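Local coordinates for protein ornithine decarboxylase (Entamoeba histolytica, PDB 4AIB) that probably decarboxylates L-ornithine to putrescine in a single step, using pyridoxal 5'-phosphate as cofactor, and works as a homodimer, at residues A[127-141]-A[168-182]. Numbering follows the deposited sequence.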
loop_
_atom_site.group_PDB
_atom_site.type_symbol
_atom_site.label_atom_id
_atom_site.label_comp_id
_atom_site.label_asym_id
_atom_site.label_seq_id
_atom_site.Cartn_x
_atom_site.Cartn_y
_atom_site.Cartn_z
ATOM N N VAL A 127 -4.681 -27.655 -10.535
ATOM C CA VAL A 127 -4.613 -29.102 -10.329
ATOM C C VAL A 127 -3.548 -29.690 -11.257
ATOM O O VAL A 127 -2.715 -30.495 -10.831
ATOM C CB VAL A 127 -5.979 -29.786 -10.586
ATOM C CG1 VAL A 127 -5.869 -31.298 -10.465
ATOM C CG2 VAL A 127 -7.032 -29.268 -9.621
ATOM N N GLN A 128 -3.581 -29.264 -12.520
ATOM C CA GLN A 128 -2.624 -29.697 -13.536
ATOM C C GLN A 128 -1.225 -29.146 -13.267
ATOM O O GLN A 128 -0.227 -29.829 -13.507
ATOM C CB GLN A 128 -3.098 -29.272 -14.930
ATOM C CG GLN A 128 -4.401 -29.923 -15.373
ATOM C CD GLN A 128 -5.008 -29.270 -16.602
ATOM O OE1 GLN A 128 -4.695 -28.127 -16.937
ATOM N NE2 GLN A 128 -5.892 -29.996 -17.276
ATOM N N LYS A 129 -1.170 -27.909 -12.773
ATOM C CA LYS A 129 0.084 -27.247 -12.408
ATOM C C LYS A 129 0.803 -28.023 -11.308
ATOM O O LYS A 129 2.021 -28.209 -11.360
ATOM C CB LYS A 129 -0.195 -25.812 -11.944
ATOM C CG LYS A 129 1.045 -24.992 -11.611
ATOM C CD LYS A 129 0.695 -23.670 -10.942
ATOM C CE LYS A 129 0.128 -22.658 -11.930
ATOM N NZ LYS A 129 -0.333 -21.417 -11.249
ATOM N N ILE A 130 0.035 -28.472 -10.319
ATOM C CA ILE A 130 0.564 -29.266 -9.213
ATOM C C ILE A 130 0.964 -30.660 -9.697
ATOM O O ILE A 130 2.024 -31.165 -9.329
ATOM C CB ILE A 130 -0.440 -29.325 -8.037
ATOM C CG1 ILE A 130 -0.438 -27.987 -7.291
ATOM C CG2 ILE A 130 -0.109 -30.462 -7.077
ATOM C CD1 ILE A 130 -1.658 -27.753 -6.428
ATOM N N ALA A 131 0.130 -31.258 -10.546
ATOM C CA ALA A 131 0.389 -32.592 -11.094
ATOM C C ALA A 131 1.652 -32.655 -11.956
ATOM O O ALA A 131 2.263 -33.716 -12.092
ATOM C CB ALA A 131 -0.814 -33.079 -11.888
ATOM N N LYS A 132 2.036 -31.515 -12.526
ATOM C CA LYS A 132 3.178 -31.440 -13.435
ATOM C C LYS A 132 4.499 -31.137 -12.721
ATOM O O LYS A 132 5.549 -31.651 -13.114
ATOM C CB LYS A 132 2.915 -30.395 -14.527
ATOM C CG LYS A 132 3.843 -30.488 -15.729
ATOM C CD LYS A 132 3.585 -29.363 -16.719
ATOM C CE LYS A 132 4.607 -29.377 -17.844
ATOM N NZ LYS A 132 4.433 -28.224 -18.770
ATOM N N TYR A 133 4.444 -30.313 -11.676
ATOM C CA TYR A 133 5.663 -29.804 -11.037
ATOM C C TYR A 133 5.937 -30.345 -9.634
ATOM O O TYR A 133 7.093 -30.559 -9.268
ATOM C CB TYR A 133 5.670 -28.270 -11.042
ATOM C CG TYR A 133 5.686 -27.669 -12.433
ATOM C CD1 TYR A 133 6.886 -27.485 -13.122
ATOM C CD2 TYR A 133 4.502 -27.289 -13.064
ATOM C CE1 TYR A 133 6.903 -26.939 -14.397
ATOM C CE2 TYR A 133 4.510 -26.744 -14.339
ATOM C CZ TYR A 133 5.712 -26.570 -14.999
ATOM O OH TYR A 133 5.722 -26.027 -16.264
ATOM N N ALA A 134 4.877 -30.554 -8.855
ATOM C CA ALA A 134 4.996 -31.118 -7.507
ATOM C C ALA A 134 3.786 -31.997 -7.165
ATOM O O ALA A 134 2.939 -31.604 -6.357
ATOM C CB ALA A 134 5.170 -30.008 -6.480
ATOM N N PRO A 135 3.706 -33.199 -7.774
ATOM C CA PRO A 135 2.506 -34.039 -7.686
ATOM C C PRO A 135 2.320 -34.766 -6.350
ATOM O O PRO A 135 1.331 -35.481 -6.173
ATOM C CB PRO A 135 2.706 -35.045 -8.821
ATOM C CG PRO A 135 4.185 -35.179 -8.940
ATOM C CD PRO A 135 4.781 -33.856 -8.546
ATOM N N LYS A 136 3.257 -34.582 -5.423
ATOM C CA LYS A 136 3.168 -35.204 -4.101
ATOM C C LYS A 136 2.530 -34.287 -3.054
ATOM O O LYS A 136 2.235 -34.724 -1.939
ATOM C CB LYS A 136 4.546 -35.680 -3.633
ATOM C CG LYS A 136 4.991 -36.991 -4.260
ATOM C CD LYS A 136 6.226 -37.545 -3.571
ATOM C CE LYS A 136 6.604 -38.906 -4.133
ATOM N NZ LYS A 136 7.815 -39.465 -3.471
ATOM N N MET A 137 2.313 -33.026 -3.423
ATOM C CA MET A 137 1.716 -32.041 -2.524
ATOM C C MET A 137 0.216 -32.285 -2.355
ATOM O O MET A 137 -0.508 -32.469 -3.337
ATOM C CB MET A 137 1.978 -30.623 -3.036
ATOM C CG MET A 137 1.935 -29.547 -1.959
ATOM S SD MET A 137 2.524 -27.935 -2.521
ATOM C CE MET A 137 4.279 -28.238 -2.716
ATOM N N GLY A 138 -0.234 -32.299 -1.103
ATOM C CA GLY A 138 -1.650 -32.470 -0.784
ATOM C C GLY A 138 -2.466 -31.258 -1.191
ATOM O O GLY A 138 -2.026 -30.119 -1.020
ATOM N N ILE A 139 -3.657 -31.509 -1.726
ATOM C CA ILE A 139 -4.492 -30.455 -2.296
ATOM C C ILE A 139 -5.780 -30.252 -1.502
ATOM O O ILE A 139 -6.466 -31.213 -1.150
ATOM C CB ILE A 139 -4.821 -30.745 -3.780
ATOM C CG1 ILE A 139 -3.542 -30.715 -4.622
ATOM C CG2 ILE A 139 -5.841 -29.750 -4.326
ATOM C CD1 ILE A 139 -3.662 -31.416 -5.958
ATOM N N MET A 140 -6.093 -28.990 -1.221
ATOM C CA MET A 140 -7.342 -28.631 -0.567
ATOM C C MET A 140 -8.226 -27.874 -1.552
ATOM O O MET A 140 -7.760 -26.972 -2.251
ATOM C CB MET A 140 -7.068 -27.782 0.673
ATOM C CG MET A 140 -7.748 -28.295 1.932
ATOM S SD MET A 140 -7.597 -27.213 3.367
ATOM C CE MET A 140 -5.823 -26.981 3.487
ATOM N N ILE A 141 -9.501 -28.250 -1.613
ATOM C CA ILE A 141 -10.438 -27.623 -2.545
ATOM C C ILE A 141 -11.123 -26.407 -1.912
ATOM O O ILE A 141 -11.697 -26.503 -0.825
ATOM C CB ILE A 141 -11.450 -28.651 -3.121
ATOM C CG1 ILE A 141 -12.240 -28.044 -4.288
ATOM C CG2 ILE A 141 -12.363 -29.214 -2.034
ATOM C CD1 ILE A 141 -12.835 -29.070 -5.232
ATOM N N VAL A 168 -13.484 -30.168 -10.858
ATOM C CA VAL A 168 -12.171 -30.108 -10.216
ATOM C C VAL A 168 -11.836 -31.437 -9.532
ATOM O O VAL A 168 -10.743 -31.975 -9.724
ATOM C CB VAL A 168 -12.067 -28.916 -9.232
ATOM C CG1 VAL A 168 -10.746 -28.941 -8.474
ATOM C CG2 VAL A 168 -12.208 -27.601 -9.983
ATOM N N LEU A 169 -12.783 -31.970 -8.757
ATOM C CA LEU A 169 -12.611 -33.264 -8.087
ATOM C C LEU A 169 -12.331 -34.402 -9.067
ATOM O O LEU A 169 -11.568 -35.319 -8.754
ATOM C CB LEU A 169 -13.829 -33.607 -7.220
ATOM C CG LEU A 169 -13.928 -33.001 -5.817
ATOM C CD1 LEU A 169 -15.300 -33.280 -5.222
ATOM C CD2 LEU A 169 -12.833 -33.517 -4.893
ATOM N N LYS A 170 -12.952 -34.336 -10.245
ATOM C CA LYS A 170 -12.697 -35.293 -11.320
ATOM C C LYS A 170 -11.254 -35.181 -11.807
ATOM O O LYS A 170 -10.589 -36.195 -12.020
ATOM C CB LYS A 170 -13.676 -35.082 -12.482
ATOM C CG LYS A 170 -13.504 -36.052 -13.643
ATOM C CD LYS A 170 -14.509 -35.779 -14.753
ATOM C CE LYS A 170 -14.130 -36.489 -16.046
ATOM N NZ LYS A 170 -14.215 -37.974 -15.947
ATOM N N GLU A 171 -10.780 -33.946 -11.964
ATOM C CA GLU A 171 -9.419 -33.676 -12.428
ATOM C C GLU A 171 -8.360 -34.111 -11.410
ATOM O O GLU A 171 -7.305 -34.626 -11.790
ATOM C CB GLU A 171 -9.257 -32.191 -12.781
ATOM C CG GLU A 171 -7.955 -31.838 -13.494
ATOM C CD GLU A 171 -7.881 -32.348 -14.926
ATOM O OE1 GLU A 171 -8.941 -32.537 -15.565
ATOM O OE2 GLU A 171 -6.752 -32.551 -15.419
ATOM N N ILE A 172 -8.646 -33.908 -10.124
ATOM C CA ILE A 172 -7.750 -34.358 -9.055
ATOM C C ILE A 172 -7.640 -35.885 -9.071
ATOM O O ILE A 172 -6.551 -36.436 -8.890
ATOM C CB ILE A 172 -8.193 -33.848 -7.661
ATOM C CG1 ILE A 172 -8.265 -32.317 -7.645
ATOM C CG2 ILE A 172 -7.230 -34.326 -6.580
ATOM C CD1 ILE A 172 -9.031 -31.735 -6.475
ATOM N N LYS A 173 -8.767 -36.556 -9.311
ATOM C CA LYS A 173 -8.807 -38.015 -9.410
ATOM C C LYS A 173 -8.121 -38.520 -10.682
ATOM O O LYS A 173 -7.382 -39.506 -10.643
ATOM C CB LYS A 173 -10.253 -38.524 -9.355
ATOM C CG LYS A 173 -10.368 -40.002 -9.012
ATOM C CD LYS A 173 -11.739 -40.571 -9.342
ATOM C CE LYS A 173 -11.735 -42.085 -9.191
ATOM N NZ LYS A 173 -13.047 -42.709 -9.518
ATOM N N ASP A 174 -8.368 -37.837 -11.799
ATOM C CA ASP A 174 -7.798 -38.220 -13.093
ATOM C C ASP A 174 -6.284 -38.024 -13.151
ATOM O O ASP A 174 -5.600 -38.694 -13.924
ATOM C CB ASP A 174 -8.476 -37.456 -14.236
ATOM C CG ASP A 174 -9.944 -37.820 -14.401
ATOM O OD1 ASP A 174 -10.412 -38.765 -13.731
ATOM O OD2 ASP A 174 -10.635 -37.152 -15.199
ATOM N N LYS A 175 -5.771 -37.107 -12.335
ATOM C CA LYS A 175 -4.331 -36.871 -12.246
ATOM C C LYS A 175 -3.681 -37.695 -11.133
ATOM O O LYS A 175 -2.456 -37.689 -10.979
ATOM C CB LYS A 175 -4.035 -35.377 -12.064
ATOM C CG LYS A 175 -4.282 -34.527 -13.305
ATOM C CD LYS A 175 -3.191 -34.714 -14.352
ATOM C CE LYS A 175 -3.489 -33.936 -15.625
ATOM N NZ LYS A 175 -4.590 -34.547 -16.423
ATOM N N GLY A 176 -4.510 -38.405 -10.368
ATOM C CA GLY A 176 -4.047 -39.275 -9.285
ATOM C C GLY A 176 -3.362 -38.524 -8.160
ATOM O O GLY A 176 -2.319 -38.953 -7.663
ATOM N N LEU A 177 -3.957 -37.405 -7.758
ATOM C CA LEU A 177 -3.377 -36.538 -6.738
ATOM C C LEU A 177 -4.051 -36.724 -5.383
ATOM O O LEU A 177 -5.193 -37.182 -5.306
ATOM C CB LEU A 177 -3.454 -35.072 -7.177
ATOM C CG LEU A 177 -2.712 -34.692 -8.462
ATOM C CD1 LEU A 177 -3.216 -33.362 -8.997
ATOM C CD2 LEU A 177 -1.206 -34.646 -8.246
ATOM N N ASN A 178 -3.331 -36.367 -4.323
ATOM C CA ASN A 178 -3.835 -36.488 -2.959
ATOM C C ASN A 178 -4.699 -35.295 -2.567
ATOM O O ASN A 178 -4.297 -34.143 -2.746
ATOM C CB ASN A 178 -2.677 -36.642 -1.964
ATOM C CG ASN A 178 -1.702 -37.740 -2.355
ATOM O OD1 ASN A 178 -0.490 -37.523 -2.386
ATOM N ND2 ASN A 178 -2.224 -38.927 -2.657
ATOM N N LEU A 179 -5.886 -35.584 -2.038
ATOM C CA LEU A 179 -6.788 -34.549 -1.542
ATOM C C LEU A 179 -6.780 -34.518 -0.017
ATOM O O LEU A 179 -7.176 -35.488 0.639
ATOM C CB LEU A 179 -8.213 -34.766 -2.066
ATOM C CG LEU A 179 -9.254 -33.682 -1.752
ATOM C CD1 LEU A 179 -9.179 -32.533 -2.749
ATOM C CD2 LEU A 179 -10.654 -34.272 -1.732
ATOM N N ASP A 180 -6.320 -33.400 0.539
ATOM C CA ASP A 180 -6.301 -33.204 1.984
ATOM C C ASP A 180 -7.694 -32.893 2.527
ATOM O O ASP A 180 -8.055 -33.350 3.613
ATOM C CB ASP A 180 -5.309 -32.103 2.370
ATOM C CG ASP A 180 -3.858 -32.537 2.218
ATOM O OD1 ASP A 180 -3.581 -33.757 2.249
ATOM O OD2 ASP A 180 -2.987 -31.655 2.078
ATOM N N GLY A 181 -8.470 -32.122 1.768
ATOM C CA GLY A 181 -9.843 -31.806 2.150
ATOM C C GLY A 181 -10.426 -30.559 1.514
ATOM O O GLY A 181 -10.143 -30.248 0.355
ATOM N N VAL A 182 -11.244 -29.848 2.288
ATOM C CA VAL A 182 -11.995 -28.690 1.800
ATOM C C VAL A 182 -11.593 -27.413 2.544
ATOM O O VAL A 182 -11.282 -27.450 3.737
ATOM C CB VAL A 182 -13.523 -28.913 1.925
ATOM C CG1 VAL A 182 -14.293 -27.854 1.152
ATOM C CG2 VAL A 182 -13.914 -30.297 1.426
#
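Leu-177 reaches from the loop after helix 168-174 into the seam between that helix, helix 127-133 and strand 138-141. Its CB lies against CD1 of Ile-139, and beyond CG the two methyls part. CD1 meets Ile-139 CD1 at 3.6 Å and also touches Val-127, at its CG1 and carbonyl O, and the CB of Ala-131. CD2 turns to Pro-135, against its carbonyl O and 4.0 Å from its CB. With CG anti to the carbonyl carbon (chi1 -61°), the branch continues toward the other segment, and chi2 divides the methyls between Ile-139 and Pro-135. The chain arrives here through a Schellman motif closing the helix, with Gly-176 at positive phi.

The two helices run nearly parallel, 12° apart. Val-127 lays its two methyls on the facing side of helix 168-174: CG1 touches Glu-171 CG, while CG2 meets Ile-172 CG1 and Val-168 CG1. At the outer margin, Gln-128 NE2 donates to Glu-171 OE2 over 3.3 Å from above the carboxylate plane. Lys-175 NZ forms a salt bridge to the same oxygen from the opposite face, so two donors hold it.

Strands 138-141 and 179-182 pair in parallel. Ile-139 N binds Asn-178 O (2.9 Å) and Ile-139 O receives Asp-180 N; a bulge then shifts the register, and Ile-141 N binds Gly-181 O (2.9 Å). Asp-180 packs its carboxylate on Gly-138, with OD2 hydrogen-bonded to His-118 at the neighbouring strand 118-121. Ile-141 CD1 points back to Val-168 CG1 at 3.9 Å. Two adjacent helix-strand units, with parallel strands inside and helices outside, are typical of the TIM barrel of the pyridoxal-binding domain in this decarboxylase family.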